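Local coordinates for protein glycoside Hydrolase (Bacteroides uniformis, PDB 5T99) that is a family 2 glycoside hydrolase that binds d-galacto-isofagomine in its pocket and probably cleaves a galactose-type sugar from agarose-derived oligosaccharides, at residues A[296-301]-A[544-549]; A[750-755]-A[804-809]. All coordinates share one frame; numbering follows the deposited sequence.

Contact 1: A[296-301]-A[544-549]; sequences TKDGFF and NPRFMG
Arg546 reaches alongside the turn formed by Thr296 to Gly299, and its side chain can be followed atom by atom. Beyond CB, Arg546 CG comes within 3.7 Å of Asp298 OD1, and Arg546 CD closer, 3.3 Å from the same Asp298 OD1. A bend about CG-CD (chi3 49°) sets Arg546 NE 2.9 Å from Asp298 OD1 in a salt bridge and carries the far end of the group to Lys297; the carboxylate and guanidinium planes stand nearly perpendicular, 82° apart. At the tip, Arg546 NH2 donates to Lys297 O at 2.9 Å; the carbonyl oxygen lies at the guanidinium edge, whereas the donor sits well above the carbonyl plane. NE adds a weak bond to the same oxygen. Lys297 NZ, itself weakly bridged to Asp298 OD1, extends the network, and the shared carboxylate would probably offset the closeness of the two cations.

The type I turn links strands 293-296 and 299-302, a hairpin at the start of the family 2 TIM barrel sequence, while 544-549 leads from helix 534-543 into barrel strand 549-552. Within the hairpin, Thr296 OG1 accepts from Asp298 N in an ST turn. A water bridges Lys297 O and Arg546 O.

Deeper in, the contact becomes apolar. Met548, extended beyond CG, lays SD at the edge of the Phe300 ring, 5.4 Å from its centroid, a Met-aromatic contact. Its methyl, Met548 CE, lies against Gly299 C and Thr296 O, 3.9 Å from each, and Ile468 of barrel strand 468-472 touches both Phe300 and Met548.

Contact 2: A[750-755]-A[804-809]; sequences NLVEFS and ITATSK
Backbone bonds pair Glu753 with Thr807 and Ser755 with Thr805, each a hydrogen-bonded pair of an antiparallel ladder. Glu753 N reaches Thr807 O at 2.7 Å and almost straight (174°), and Thr807 N returns a bond to Glu753 O. The second pair closes likewise, with Thr805 N on Ser755 O at 2.8 Å. CA-H...O contacts fill in between, among them Ala806 CA to Glu753 O at 3.3 Å.

Apolar contacts gather on the face bearing Phe754 and Ala806, a non-hydrogen-bonded pair. Ala806 CB lies obliquely to the Phe754 ring, 3.8 Å from Phe754 CD1, and also meets Val752 CG1. This is the inner face of a beta-sandwich in the C-terminal part of the chain: strands 751-758 and 800-807 are neighbours in one sheet, and Phe754 packs on Cys788 and Leu790 of the other. On the reverse face, Thr807 OG1 stands 3.6 Å from Glu753 CB.

Polar side-chain bonding is found beside the Glu753-Thr807 pair, at Ser808. This residue holds OG anti to its backbone N (chi1 -174°), which brings Ser808 OG to Leu751 O at 2.6 Å, donating from above the carbonyl plane. A water donates to that same oxygen and accepts from Lys809 N. With an alanine at Ser808, Leu751 O would probably lose its direct side-chain donor and keep the water alone of these two partners.

The two contacts bury surface by unlike chemistry, contact 2 somewhat more of it. Contact 1 joins a hairpin to a loop entering the barrel and relies mostly on side chains, with charged groups and a main-chain oxygen toward the solvent side and sulfur and aromatic groups in its buried depth. Contact 2 joins two neighbouring strands of one sheet, so main-chain bonds carry it. Both are partly buried: each has an apolar side turned inward and a polar side nearer the surface. They share no secondary-structure element, follow one another along the chain and lie on opposite sides of its centre. The centres of contact 1 and contact 2 are about 51 Å apart. The nearest atoms of contact 1 and contact 2 are about 38 Å apart.

Contact 1: A[296-301]-A[544-549]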
loop_
_atom_site.group_PDB
_atom_site.type_symbol
_atom_site.label_atom_id
_atom_site.label_comp_id
_atom_site.label_asym_id
_atom_site.label_seq_id
_atom_site.Cartn_x
_atom_site.Cartn_y
_atom_site.Cartn_z
ATOM N N THR A 296 25.821 2.234 -4.374
ATOM C CA THR A 296 27.011 1.523 -4.827
ATOM C C THR A 296 26.779 0.040 -4.587
ATOM O O THR A 296 25.730 -0.365 -4.063
ATOM C CB THR A 296 28.250 1.971 -4.048
ATOM O OG1 THR A 296 28.188 1.475 -2.700
ATOM C CG2 THR A 296 28.340 3.509 -4.038
ATOM N N LYS A 297 27.764 -0.771 -4.942
ATOM C CA LYS A 297 27.730 -2.197 -4.589
ATOM C C LYS A 297 27.627 -2.442 -3.056
ATOM O O LYS A 297 27.198 -3.517 -2.633
ATOM C CB LYS A 297 28.957 -2.912 -5.182
ATOM C CG LYS A 297 30.279 -2.526 -4.538
ATOM C CD LYS A 297 31.475 -3.035 -5.323
ATOM C CE LYS A 297 32.767 -2.878 -4.512
ATOM N NZ LYS A 297 32.754 -3.653 -3.225
ATOM N N ASP A 298 28.022 -1.450 -2.244
ATOM C CA ASP A 298 28.073 -1.573 -0.775
ATOM C C ASP A 298 26.895 -1.006 -0.010
ATOM O O ASP A 298 26.839 -1.154 1.209
ATOM C CB ASP A 298 29.368 -0.960 -0.249
ATOM C CG ASP A 298 30.598 -1.741 -0.691
ATOM O OD1 ASP A 298 30.507 -2.979 -0.916
ATOM O OD2 ASP A 298 31.663 -1.107 -0.816
ATOM N N GLY A 299 25.949 -0.378 -0.705
ATOM C CA GLY A 299 24.723 0.093 -0.050
ATOM C C GLY A 299 23.983 1.182 -0.782
ATOM O O GLY A 299 24.383 1.607 -1.870
ATOM N N PHE A 300 22.895 1.624 -0.160
ATOM C CA PHE A 300 22.014 2.659 -0.698
ATOM C C PHE A 300 22.155 3.909 0.170
ATOM O O PHE A 300 22.387 3.818 1.387
ATOM C CB PHE A 300 20.550 2.171 -0.718
ATOM C CG PHE A 300 19.685 2.884 -1.723
ATOM C CD1 PHE A 300 19.498 2.359 -2.998
ATOM C CD2 PHE A 300 19.065 4.089 -1.403
ATOM C CE1 PHE A 300 18.712 3.028 -3.937
ATOM C CE2 PHE A 300 18.283 4.761 -2.332
ATOM C CZ PHE A 300 18.111 4.237 -3.605
ATOM N N PHE A 301 22.012 5.072 -0.460
ATOM C CA PHE A 301 22.243 6.343 0.203
ATOM C C PHE A 301 21.098 7.315 -0.060
ATOM O O PHE A 301 20.672 7.479 -1.198
ATOM C CB PHE A 301 23.578 6.947 -0.251
ATOM C CG PHE A 301 24.770 6.119 0.128
ATOM C CD1 PHE A 301 25.497 6.404 1.278
ATOM C CD2 PHE A 301 25.161 5.036 -0.665
ATOM C CE1 PHE A 301 26.600 5.623 1.642
ATOM C CE2 PHE A 301 26.248 4.240 -0.306
ATOM C CZ PHE A 301 26.972 4.538 0.852
ATOM N N ASN A 544 25.927 -9.803 6.932
ATOM C CA ASN A 544 26.149 -9.331 5.556
ATOM C C ASN A 544 25.753 -7.844 5.427
ATOM O O ASN A 544 24.719 -7.517 4.824
ATOM C CB ASN A 544 25.378 -10.218 4.567
ATOM C CG ASN A 544 25.879 -11.667 4.555
ATOM O OD1 ASN A 544 26.915 -11.979 3.954
ATOM N ND2 ASN A 544 25.143 -12.559 5.215
ATOM N N PRO A 545 26.593 -6.932 5.978
ATOM C CA PRO A 545 26.311 -5.480 5.982
ATOM C C PRO A 545 26.119 -4.806 4.609
ATOM O O PRO A 545 25.507 -3.744 4.543
ATOM C CB PRO A 545 27.535 -4.872 6.690
ATOM C CG PRO A 545 28.598 -5.909 6.636
ATOM C CD PRO A 545 27.906 -7.236 6.590
ATOM N N ARG A 546 26.646 -5.407 3.541
ATOM C CA ARG A 546 26.440 -4.892 2.184
ATOM C C ARG A 546 24.981 -4.972 1.745
ATOM O O ARG A 546 24.544 -4.156 0.939
ATOM C CB ARG A 546 27.350 -5.611 1.166
ATOM C CG ARG A 546 28.852 -5.327 1.346
ATOM C CD ARG A 546 29.731 -5.942 0.254
ATOM N NE ARG A 546 29.216 -5.625 -1.087
ATOM C CZ ARG A 546 29.146 -6.454 -2.138
ATOM N NH1 ARG A 546 29.584 -7.712 -2.096
ATOM N NH2 ARG A 546 28.628 -6.004 -3.277
ATOM N N PHE A 547 24.244 -5.960 2.250
ATOM C CA PHE A 547 22.819 -6.068 1.944
ATOM C C PHE A 547 22.095 -4.829 2.481
ATOM O O PHE A 547 22.267 -4.451 3.637
ATOM C CB PHE A 547 22.200 -7.380 2.466
ATOM C CG PHE A 547 22.287 -8.518 1.481
ATOM C CD1 PHE A 547 21.144 -9.075 0.933
ATOM C CD2 PHE A 547 23.535 -9.011 1.072
ATOM C CE1 PHE A 547 21.231 -10.094 0.003
ATOM C CE2 PHE A 547 23.625 -10.041 0.135
ATOM C CZ PHE A 547 22.469 -10.580 -0.395
ATOM N N MET A 548 21.308 -4.196 1.609
ATOM C CA MET A 548 20.720 -2.885 1.885
ATOM C C MET A 548 19.564 -2.972 2.859
ATOM O O MET A 548 19.183 -1.948 3.455
ATOM C CB MET A 548 20.224 -2.234 0.595
ATOM C CG MET A 548 21.319 -1.976 -0.431
ATOM S SD MET A 548 20.638 -1.464 -2.010
ATOM C CE MET A 548 22.115 -1.469 -3.017
ATOM N N GLY A 549 18.992 -4.172 2.990
ATOM C CA GLY A 549 17.908 -4.441 3.936
ATOM C C GLY A 549 16.998 -5.568 3.471
ATOM O O GLY A 549 17.379 -6.379 2.621
HETATM O O HOH W 1 24.706 -4.053 -1.776
#

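Contact 2: A[750-755]-A[804-809]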
loop_
_atom_site.group_PDB
_atom_site.type_symbol
_atom_site.label_atom_id
_atom_site.label_comp_id
_atom_site.label_asym_id
_atom_site.label_seq_id
_atom_site.Cartn_x
_atom_site.Cartn_y
_atom_site.Cartn_z
ATOM N N ASN A 750 -17.257 -14.140 20.734
ATOM C CA ASN A 750 -18.629 -13.699 20.858
ATOM C C ASN A 750 -19.061 -12.910 19.626
ATOM O O ASN A 750 -18.342 -12.021 19.164
ATOM C CB ASN A 750 -18.795 -12.798 22.081
ATOM C CG ASN A 750 -18.460 -13.502 23.379
ATOM O OD1 ASN A 750 -17.297 -13.787 23.662
ATOM N ND2 ASN A 750 -19.479 -13.770 24.184
ATOM N N LEU A 751 -20.243 -13.242 19.115
ATOM C CA LEU A 751 -20.889 -12.467 18.071
ATOM C C LEU A 751 -21.319 -11.102 18.598
ATOM O O LEU A 751 -22.121 -11.016 19.533
ATOM C CB LEU A 751 -22.123 -13.204 17.550
ATOM C CG LEU A 751 -22.896 -12.525 16.416
ATOM C CD1 LEU A 751 -22.015 -12.355 15.186
ATOM C CD2 LEU A 751 -24.132 -13.344 16.091
ATOM N N VAL A 752 -20.803 -10.043 17.977
ATOM C CA VAL A 752 -21.159 -8.675 18.334
ATOM C C VAL A 752 -21.985 -8.059 17.206
ATOM O O VAL A 752 -21.687 -8.261 16.040
ATOM C CB VAL A 752 -19.892 -7.846 18.617
ATOM C CG1 VAL A 752 -20.245 -6.424 19.049
ATOM C CG2 VAL A 752 -19.039 -8.549 19.672
ATOM N N GLU A 753 -23.036 -7.332 17.566
ATOM C CA GLU A 753 -23.912 -6.669 16.595
ATOM C C GLU A 753 -23.735 -5.169 16.730
ATOM O O GLU A 753 -23.465 -4.669 17.821
ATOM C CB GLU A 753 -25.380 -7.063 16.809
ATOM C CG GLU A 753 -25.586 -8.578 16.920
ATOM C CD GLU A 753 -26.831 -9.115 16.235
ATOM O OE1 GLU A 753 -27.142 -10.308 16.452
ATOM O OE2 GLU A 753 -27.487 -8.384 15.472
ATOM N N PHE A 754 -23.872 -4.454 15.621
ATOM C CA PHE A 754 -23.531 -3.042 15.598
ATOM C C PHE A 754 -24.651 -2.215 15.006
ATOM O O PHE A 754 -25.305 -2.602 14.034
ATOM C CB PHE A 754 -22.240 -2.809 14.815
ATOM C CG PHE A 754 -21.061 -3.594 15.332
ATOM C CD1 PHE A 754 -20.343 -3.149 16.434
ATOM C CD2 PHE A 754 -20.665 -4.771 14.708
ATOM C CE1 PHE A 754 -19.251 -3.852 16.902
ATOM C CE2 PHE A 754 -19.577 -5.485 15.177
ATOM C CZ PHE A 754 -18.873 -5.025 16.278
ATOM N N SER A 755 -24.854 -1.060 15.610
ATOM C CA SER A 755 -25.857 -0.120 15.173
ATOM C C SER A 755 -25.155 1.242 15.139
ATOM O O SER A 755 -24.409 1.587 16.066
ATOM C CB SER A 755 -27.055 -0.171 16.141
ATOM O OG SER A 755 -27.884 0.972 16.051
ATOM N N ILE A 804 -22.601 5.149 17.999
ATOM C CA ILE A 804 -22.400 3.723 17.791
ATOM C C ILE A 804 -22.923 2.962 19.005
ATOM O O ILE A 804 -22.730 3.391 20.139
ATOM C CB ILE A 804 -20.902 3.372 17.616
ATOM C CG1 ILE A 804 -20.184 4.374 16.691
ATOM C CG2 ILE A 804 -20.733 1.940 17.129
ATOM C CD1 ILE A 804 -20.852 4.640 15.358
ATOM N N THR A 805 -23.557 1.821 18.747
ATOM C CA THR A 805 -23.993 0.900 19.795
ATOM C C THR A 805 -23.546 -0.510 19.418
ATOM O O THR A 805 -23.817 -0.969 18.312
ATOM C CB THR A 805 -25.524 0.966 19.974
ATOM O OG1 THR A 805 -25.885 2.277 20.424
ATOM C CG2 THR A 805 -26.020 -0.067 20.985
ATOM N N ALA A 806 -22.844 -1.172 20.337
ATOM C CA ALA A 806 -22.373 -2.545 20.143
ATOM C C ALA A 806 -22.970 -3.438 21.219
ATOM O O ALA A 806 -22.787 -3.183 22.415
ATOM C CB ALA A 806 -20.853 -2.609 20.186
ATOM N N THR A 807 -23.680 -4.476 20.778
ATOM C CA THR A 807 -24.391 -5.409 21.643
ATOM C C THR A 807 -23.928 -6.819 21.340
ATOM O O THR A 807 -23.403 -7.092 20.259
ATOM C CB THR A 807 -25.913 -5.349 21.411
ATOM O OG1 THR A 807 -26.223 -5.774 20.082
ATOM C CG2 THR A 807 -26.436 -3.937 21.603
ATOM N N SER A 808 -24.141 -7.709 22.301
ATOM C CA SER A 808 -23.763 -9.115 22.186
ATOM C C SER A 808 -24.534 -9.889 23.262
ATOM O O SER A 808 -24.623 -9.434 24.401
ATOM C CB SER A 808 -22.247 -9.272 22.370
ATOM O OG SER A 808 -21.808 -10.602 22.131
ATOM N N LYS A 809 -25.101 -11.035 22.899
ATOM C CA LYS A 809 -25.929 -11.813 23.827
ATOM C C LYS A 809 -25.192 -12.148 25.133
ATOM O O LYS A 809 -24.159 -12.818 25.129
ATOM C CB LYS A 809 -26.481 -13.077 23.147
ATOM C CG LYS A 809 -27.655 -12.763 22.222
ATOM C CD LYS A 809 -27.943 -13.864 21.207
ATOM C CE LYS A 809 -29.083 -13.463 20.270
ATOM N NZ LYS A 809 -29.079 -14.236 18.992
HETATM O O HOH W 2 -25.139 -11.697 19.912
#